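Dihydropteroate synthase (Stenotrophomonas maltophilia, PDB 7L6P) probably catalyses the condensation of para-aminobenzoate with 6-hydroxymethyl-7,8-dihydropterin diphosphate to give 7,8-dihydropteroate, the immediate precursor of folates. Local coordinates at residues D66-G71 with V104-D109; G125-I130 with A143-P148. One frame throughout, in Å; residues are numbered along the deposited sequence.

Interaction 1 of 2, residues D66-G71 with V104-D109; sequences DLLDIG and VPISID. With IMD (imidazole), chain C.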
ATOM      1  N   ASP A  66      16.564   1.345   7.430  1.00 59.56           N
ATOM      2  CA  ASP A  66      17.131   2.159   8.502  1.00 61.94           C
ATOM      3  C   ASP A  66      17.768   1.326   9.593  1.00 60.70           C
ATOM      4  O   ASP A  66      18.568   1.853  10.362  1.00 65.82           O
ATOM      5  CB  ASP A  66      16.049   3.032   9.141  1.00 58.71           C
ATOM      6  CG  ASP A  66      15.309   3.888   8.116  1.00 63.96           C
ATOM      7  OD1 ASP A  66      15.849   4.949   7.686  1.00 63.60           O
ATOM      8  OD2 ASP A  66      14.203   3.449   7.703  1.00 62.15           O
ATOM      9  N   LEU A  67      17.449   0.041   9.667  1.00 62.28           N
ATOM     10  CA  LEU A  67      18.043  -0.828  10.668  1.00 62.56           C
ATOM     11  C   LEU A  67      17.817  -2.264  10.229  1.00 61.57           C
ATOM     12  O   LEU A  67      16.954  -2.548   9.393  1.00 64.18           O
ATOM     13  CB  LEU A  67      17.464  -0.561  12.070  1.00 60.07           C
ATOM     14  CG  LEU A  67      15.993  -0.842  12.393  1.00 60.31           C
ATOM     15  CD1 LEU A  67      15.782  -0.879  13.921  1.00 55.29           C
ATOM     16  CD2 LEU A  67      15.059   0.168  11.747  1.00 56.36           C
ATOM     17  N   LEU A  68      18.631  -3.159  10.773  1.00 62.00           N
ATOM     18  CA  LEU A  68      18.622  -4.565  10.400  1.00 64.04           C
ATOM     19  C   LEU A  68      18.405  -5.436  11.630  1.00 62.47           C
ATOM     20  O   LEU A  68      18.844  -5.098  12.731  1.00 65.19           O
ATOM     21  CB  LEU A  68      19.931  -4.941   9.712  1.00 64.24           C
ATOM     22  CG  LEU A  68      20.236  -4.162   8.434  1.00 63.30           C
ATOM     23  CD1 LEU A  68      21.589  -4.578   7.912  1.00 63.75           C
ATOM     24  CD2 LEU A  68      19.150  -4.393   7.378  1.00 63.69           C
ATOM     25  N   ASP A  69      17.719  -6.559  11.444  1.00 62.75           N
ATOM     26  CA  ASP A  69      17.415  -7.483  12.531  1.00 65.44           C
ATOM     27  C   ASP A  69      18.035  -8.834  12.211  1.00 65.65           C
ATOM     28  O   ASP A  69      17.653  -9.468  11.224  1.00 65.27           O
ATOM     29  CB  ASP A  69      15.910  -7.629  12.738  1.00 59.02           C
ATOM     30  CG  ASP A  69      15.575  -8.234  14.088  1.00 64.51           C
ATOM     31  OD1 ASP A  69      16.277  -7.887  15.072  1.00 63.75           O
ATOM     32  OD2 ASP A  69      14.622  -9.054  14.167  1.00 64.77           O
ATOM     33  N   ILE A  70      18.977  -9.276  13.048  1.00 67.03           N
ATOM     34  CA  ILE A  70      19.771 -10.475  12.792  1.00 67.34           C
ATOM     35  C   ILE A  70      19.252 -11.607  13.667  1.00 66.13           C
ATOM     36  O   ILE A  70      19.179 -11.465  14.889  1.00 68.88           O
ATOM     37  CB  ILE A  70      21.263 -10.225  13.049  1.00 68.48           C
ATOM     38  CG1 ILE A  70      21.712  -8.913  12.399  1.00 66.58           C
ATOM     39  CG2 ILE A  70      22.091 -11.387  12.526  1.00 71.83           C
ATOM     40  CD1 ILE A  70      21.413  -8.815  10.939  1.00 68.05           C
ATOM     41  N   GLY A  71      18.874 -12.717  13.046  1.00 71.39           N
ATOM     42  CA  GLY A  71      18.336 -13.853  13.772  1.00 69.56           C
ATOM     43  C   GLY A  71      18.890 -15.164  13.247  1.00 78.33           C
ATOM     44  O   GLY A  71      19.139 -15.327  12.049  1.00 77.92           O
ATOM     45  N   VAL A 104      24.051   1.874  10.308  1.00 74.63           N
ATOM     46  CA  VAL A 104      22.701   1.663  10.820  1.00 70.15           C
ATOM     47  C   VAL A 104      22.723   0.802  12.083  1.00 70.12           C
ATOM     48  O   VAL A 104      23.684   0.057  12.326  1.00 70.11           O
ATOM     49  CB  VAL A 104      21.795   1.033   9.749  1.00 69.51           C
ATOM     50  CG1 VAL A 104      21.861   1.816   8.448  1.00 69.08           C
ATOM     51  CG2 VAL A 104      22.161  -0.424   9.522  1.00 70.56           C
ATOM     52  N   PRO A 105      21.716   0.925  12.943  1.00 63.23           N
ATOM     53  CA  PRO A 105      21.616   0.037  14.104  1.00 65.69           C
ATOM     54  C   PRO A 105      21.462  -1.430  13.700  1.00 65.73           C
ATOM     55  O   PRO A 105      20.747  -1.767  12.756  1.00 65.33           O
ATOM     56  CB  PRO A 105      20.373   0.556  14.825  1.00 64.29           C
ATOM     57  CG  PRO A 105      20.207   1.976  14.311  1.00 63.41           C
ATOM     58  CD  PRO A 105      20.650   1.938  12.921  1.00 63.43           C
ATOM     59  N   ILE A 106      22.125  -2.308  14.442  1.00 62.73           N
ATOM     60  CA  ILE A 106      22.044  -3.750  14.228  1.00 66.38           C
ATOM     61  C   ILE A 106      21.282  -4.358  15.398  1.00 64.79           C
ATOM     62  O   ILE A 106      21.749  -4.315  16.549  1.00 63.78           O
ATOM     63  CB  ILE A 106      23.439  -4.382  14.108  1.00 67.41           C
ATOM     64  CG1 ILE A 106      24.250  -3.654  13.023  1.00 67.64           C
ATOM     65  CG2 ILE A 106      23.314  -5.885  13.860  1.00 64.17           C
ATOM     66  CD1 ILE A 106      23.614  -3.691  11.656  1.00 70.36           C
ATOM     67  N   SER A 107      20.115  -4.923  15.117  1.00 59.55           N
ATOM     68  CA  SER A 107      19.308  -5.541  16.154  1.00 62.95           C
ATOM     69  C   SER A 107      19.516  -7.048  16.156  1.00 64.94           C
ATOM     70  O   SER A 107      19.674  -7.667  15.096  1.00 66.71           O
ATOM     71  CB  SER A 107      17.827  -5.242  15.964  1.00 63.15           C
ATOM     72  OG  SER A 107      17.071  -6.096  16.809  1.00 63.57           O
ATOM     73  N   ILE A 108      19.502  -7.634  17.348  1.00 63.41           N
ATOM     74  CA  ILE A 108      19.574  -9.081  17.509  1.00 63.72           C
ATOM     75  C   ILE A 108      18.178  -9.611  17.793  1.00 64.50           C
ATOM     76  O   ILE A 108      17.501  -9.163  18.732  1.00 63.75           O
ATOM     77  CB  ILE A 108      20.557  -9.495  18.614  1.00 66.53           C
ATOM     78  CG1 ILE A 108      20.506 -11.017  18.783  1.00 68.18           C
ATOM     79  CG2 ILE A 108      20.250  -8.798  19.926  1.00 61.28           C
ATOM     80  CD1 ILE A 108      20.911 -11.764  17.536  1.00 64.35           C
ATOM     81  N   ASP A 109      17.756 -10.566  16.976  1.00 63.40           N
ATOM     82  CA  ASP A 109      16.448 -11.203  17.053  1.00 62.79           C
ATOM     83  C   ASP A 109      16.627 -12.484  17.867  1.00 62.77           C
ATOM     84  O   ASP A 109      17.001 -13.532  17.340  1.00 65.42           O
ATOM     85  CB  ASP A 109      15.937 -11.444  15.633  1.00 64.10           C
ATOM     86  CG  ASP A 109      14.572 -12.104  15.583  1.00 66.83           C
ATOM     87  OD1 ASP A 109      13.939 -12.277  16.642  1.00 67.39           O
ATOM     88  OD2 ASP A 109      14.125 -12.437  14.460  1.00 69.13           O
TER
HETATM   89  N1  IMD C 301      11.048 -11.746  15.198  1.00 63.75           N
HETATM   90  C2  IMD C 301      11.300 -10.969  16.288  1.00 61.87           C
HETATM   91  N3  IMD C 301      10.187 -10.266  16.599  1.00 62.66           N
HETATM   92  C4  IMD C 301       9.230 -10.589  15.689  1.00 60.96           C
HETATM   93  C5  IMD C 301       9.772 -11.526  14.811  1.00 59.10           C
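Asp-69 and Ser-107 stand opposite each other on neighbouring parallel strands, and their side chains close the gap with a hydrogen bond of 2.6 Å from Ser-107 OG to Asp-69 OD1. The hydroxyl meets that oxygen almost head-on, along its C-O bond. Both groups reach this place by the same staggered position: CG of Asp-69 (chi1 -163°) and OG of Ser-107 (chi1 167°) each lie trans to their own backbone N, on the inward face of a TIM barrel. The other oxygen, Asp-69 OD2, turns to Asp-109, 3.1 Å from its CB. Those two side chains cross at roughly a right angle although their carboxylate planes are only 22° apart, and the two OD2 atoms approach to 3.4 Å. Two acceptors so close would probably disfavour one another, but Arg-269 forms salt bridges to both and Asn-128 ND2 also donates to Asp-69 OD2. At the active-site end of this polar row an imidazole, probably from the crystallisation liquor, makes a weak hydrogen bond of 3.2 Å from N1 to Asp-109 OD2. The other face is purely aliphatic. Ile-70 CG1 lies 3.7 Å from Ile-106 CG2 as the two side chains slant across one another, and Ile-108 CD1 curls against the carbonyl O of Ile-70. Between the faces runs a parallel ladder in which Ser-107 brackets Leu-68 and Ile-70: its N donates to Leu-68 O and its O accepts from Ile-70 N, each at 2.7 Å. Strand 29-35 flanks 67-71 and strand 126-129 flanks 106-109, while helix 84-101, the connection between the two strands, packs Val-94 and Leu-98 on Ile-70 and Ile-95 on Ile-106, and helix 49-62 meets Leu-68.

Interaction 2 of 2, residues G125-I130 with A143-P148; sequences GMINDI and AATGVP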
ATOM      1  N   GLY A 125      22.946  -3.103  18.655  1.00 65.50           N
ATOM      2  CA  GLY A 125      22.473  -1.937  19.376  1.00 62.98           C
ATOM      3  C   GLY A 125      20.988  -1.958  19.673  1.00 63.61           C
ATOM      4  O   GLY A 125      20.371  -0.912  19.899  1.00 61.28           O
ATOM      5  N   MET A 126      20.398  -3.149  19.641  1.00 64.55           N
ATOM      6  CA  MET A 126      18.978  -3.348  19.893  1.00 59.49           C
ATOM      7  C   MET A 126      18.724  -4.839  20.083  1.00 60.69           C
ATOM      8  O   MET A 126      19.452  -5.676  19.542  1.00 61.98           O
ATOM      9  CB  MET A 126      18.120  -2.787  18.749  1.00 58.96           C
ATOM     10  CG  MET A 126      16.647  -3.127  18.885  1.00 59.94           C
ATOM     11  SD  MET A 126      15.586  -2.388  17.645  1.00 57.88           S
ATOM     12  CE  MET A 126      15.673  -0.666  18.131  1.00 57.35           C
ATOM     13  N   ILE A 127      17.737  -5.154  20.921  1.00 60.20           N
ATOM     14  CA  ILE A 127      17.262  -6.514  21.142  1.00 58.81           C
ATOM     15  C   ILE A 127      15.800  -6.573  20.722  1.00 58.26           C
ATOM     16  O   ILE A 127      14.986  -5.757  21.171  1.00 55.62           O
ATOM     17  CB  ILE A 127      17.425  -6.949  22.611  1.00 60.51           C
ATOM     18  CG1 ILE A 127      18.911  -7.055  22.959  1.00 62.61           C
ATOM     19  CG2 ILE A 127      16.709  -8.271  22.865  1.00 54.21           C
ATOM     20  CD1 ILE A 127      19.192  -7.213  24.420  1.00 60.77           C
ATOM     21  N   ASN A 128      15.465  -7.537  19.876  1.00 58.23           N
ATOM     22  CA  ASN A 128      14.099  -7.744  19.404  1.00 58.87           C
ATOM     23  C   ASN A 128      13.647  -9.105  19.923  1.00 58.94           C
ATOM     24  O   ASN A 128      14.127 -10.139  19.447  1.00 59.85           O
ATOM     25  CB  ASN A 128      14.056  -7.678  17.874  1.00 60.28           C
ATOM     26  CG  ASN A 128      12.647  -7.575  17.319  1.00 61.15           C
ATOM     27  OD1 ASN A 128      11.709  -7.214  18.028  1.00 61.17           O
ATOM     28  ND2 ASN A 128      12.490  -7.914  16.037  1.00 62.35           N
ATOM     29  N   ASP A 129      12.752  -9.119  20.916  1.00 59.57           N
ATOM     30  CA  ASP A 129      12.448 -10.345  21.664  1.00 58.21           C
ATOM     31  C   ASP A 129      11.002 -10.786  21.444  1.00 57.47           C
ATOM     32  O   ASP A 129      10.068 -10.133  21.927  1.00 58.06           O
ATOM     33  CB  ASP A 129      12.720 -10.143  23.153  1.00 55.31           C
ATOM     34  CG  ASP A 129      12.432 -11.404  23.983  1.00 57.74           C
ATOM     35  OD1 ASP A 129      12.160 -12.498  23.420  1.00 56.80           O
ATOM     36  OD2 ASP A 129      12.481 -11.294  25.214  1.00 56.44           O
ATOM     37  N   ILE A 130      10.820 -11.927  20.765  1.00 55.58           N
ATOM     38  CA  ILE A 130       9.475 -12.469  20.567  1.00 56.81           C
ATOM     39  C   ILE A 130       8.813 -12.855  21.894  1.00 57.20           C
ATOM     40  O   ILE A 130       7.580 -12.919  21.974  1.00 57.45           O
ATOM     41  CB  ILE A 130       9.496 -13.697  19.627  1.00 58.55           C
ATOM     42  CG1 ILE A 130      10.318 -14.842  20.221  1.00 58.83           C
ATOM     43  CG2 ILE A 130      10.019 -13.347  18.245  1.00 59.82           C
ATOM     44  CD1 ILE A 130      10.037 -16.192  19.531  1.00 52.87           C
ATOM     45  N   ALA A 143      18.401  -5.635  30.570  1.00 62.83           N
ATOM     46  CA  ALA A 143      18.540  -4.399  31.335  1.00 66.69           C
ATOM     47  C   ALA A 143      19.994  -3.963  31.388  1.00 67.54           C
ATOM     48  O   ALA A 143      20.309  -2.786  31.168  1.00 64.11           O
ATOM     49  CB  ALA A 143      17.997  -4.581  32.754  1.00 61.93           C
ATOM     50  N   ALA A 144      20.890  -4.913  31.648  1.00 66.41           N
ATOM     51  CA  ALA A 144      22.301  -4.612  31.813  1.00 65.12           C
ATOM     52  C   ALA A 144      22.977  -4.211  30.510  1.00 67.91           C
ATOM     53  O   ALA A 144      23.997  -3.514  30.550  1.00 69.16           O
ATOM     54  CB  ALA A 144      23.010  -5.821  32.414  1.00 63.56           C
ATOM     55  N   THR A 145      22.432  -4.609  29.356  1.00 67.08           N
ATOM     56  CA  THR A 145      23.074  -4.257  28.093  1.00 66.46           C
ATOM     57  C   THR A 145      22.949  -2.769  27.795  1.00 66.47           C
ATOM     58  O   THR A 145      23.860  -2.185  27.196  1.00 69.36           O
ATOM     59  CB  THR A 145      22.474  -5.053  26.934  1.00 64.83           C
ATOM     60  OG1 THR A 145      21.135  -4.604  26.706  1.00 64.53           O
ATOM     61  CG2 THR A 145      22.466  -6.539  27.239  1.00 62.47           C
ATOM     62  N   GLY A 146      21.841  -2.143  28.192  1.00 64.41           N
ATOM     63  CA  GLY A 146      21.638  -0.732  27.937  1.00 60.28           C
ATOM     64  C   GLY A 146      21.133  -0.393  26.549  1.00 63.80           C
ATOM     65  O   GLY A 146      21.095   0.789  26.193  1.00 63.82           O
ATOM     66  N   VAL A 147      20.744  -1.378  25.745  1.00 64.26           N
ATOM     67  CA  VAL A 147      20.243  -1.063  24.410  1.00 61.10           C
ATOM     68  C   VAL A 147      18.721  -1.130  24.403  1.00 59.64           C
ATOM     69  O   VAL A 147      18.127  -1.838  25.226  1.00 58.84           O
ATOM     70  CB  VAL A 147      20.855  -2.000  23.365  1.00 61.44           C
ATOM     71  CG1 VAL A 147      22.361  -1.924  23.437  1.00 61.71           C
ATOM     72  CG2 VAL A 147      20.380  -3.434  23.599  1.00 64.16           C
ATOM     73  N   PRO A 148      18.052  -0.435  23.490  1.00 60.26           N
ATOM     74  CA  PRO A 148      16.588  -0.546  23.408  1.00 60.33           C
ATOM     75  C   PRO A 148      16.135  -1.980  23.163  1.00 55.70           C
ATOM     76  O   PRO A 148      16.838  -2.782  22.547  1.00 58.21           O
ATOM     77  CB  PRO A 148      16.235   0.370  22.226  1.00 60.16           C
ATOM     78  CG  PRO A 148      17.338   1.395  22.223  1.00 59.49           C
ATOM     79  CD  PRO A 148      18.576   0.637  22.625  1.00 61.06           C
TER
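Ile-127 N donates a nearly straight hydrogen bond of 3.0 Å to Pro-148 O, the point at which the beta-alpha-beta unit of strand 126-129, helix 138-145 and strand 149-152 in this TIM barrel begins to zip up. The carbonyl points almost directly at the donor, and the same oxygen also receives a CA-H...O contact from Met-126. Beside this bond Val-147 sets its branches over the start of the strand: CG1 faces the Gly-125 backbone, while CG2 lies 4.0 Å from Ile-127 CG1, the two side chains crossing at about a right angle. Ile-127 extends farther, with CD1 trans to CA (chi2 169°), and its end meets Thr-145 OG1 tip to tip at 4.0 Å. Pro-148 shares Gly-125 O with Val-147, through its CD, and brings CB near Met-126 CE.

Outside this shell, helix 113-121 packs Met-116 on Ile-127 and Val-120 on both Thr-145 and Val-147. The turn out of helix 138-145 passes through Gly-146 with a positive phi of 82°. Thr-145 OG1 also bonds to Ala-142 O, and spans that turn by accepting a weak but straight hydrogen bond of 3.4 Å from Val-147 N.

Interactions 1 and 2 are both buried and belong to one closed sheet, where strands 106-109 and 126-129 are neighbours; Ile-106 O and Ile-108 O probably accept from Gly-125 N and Asn-128 N. Interaction 1 runs along a strand pair, burying 537 Å² and combining a parallel ladder of four backbone bonds with inward-facing acids and an outward aliphatic layer. Interaction 2, at 263 Å², grips the beginning of its strand where helix 138-145 hands over to strand 149-152, with a single cross-segment hydrogen bond and mainly apolar contacts. Their centres lie about 11 Å apart, and Asn-128, on the strand of interaction 2 but outside its contact, packs CB against Ser-107 OG of interaction 1.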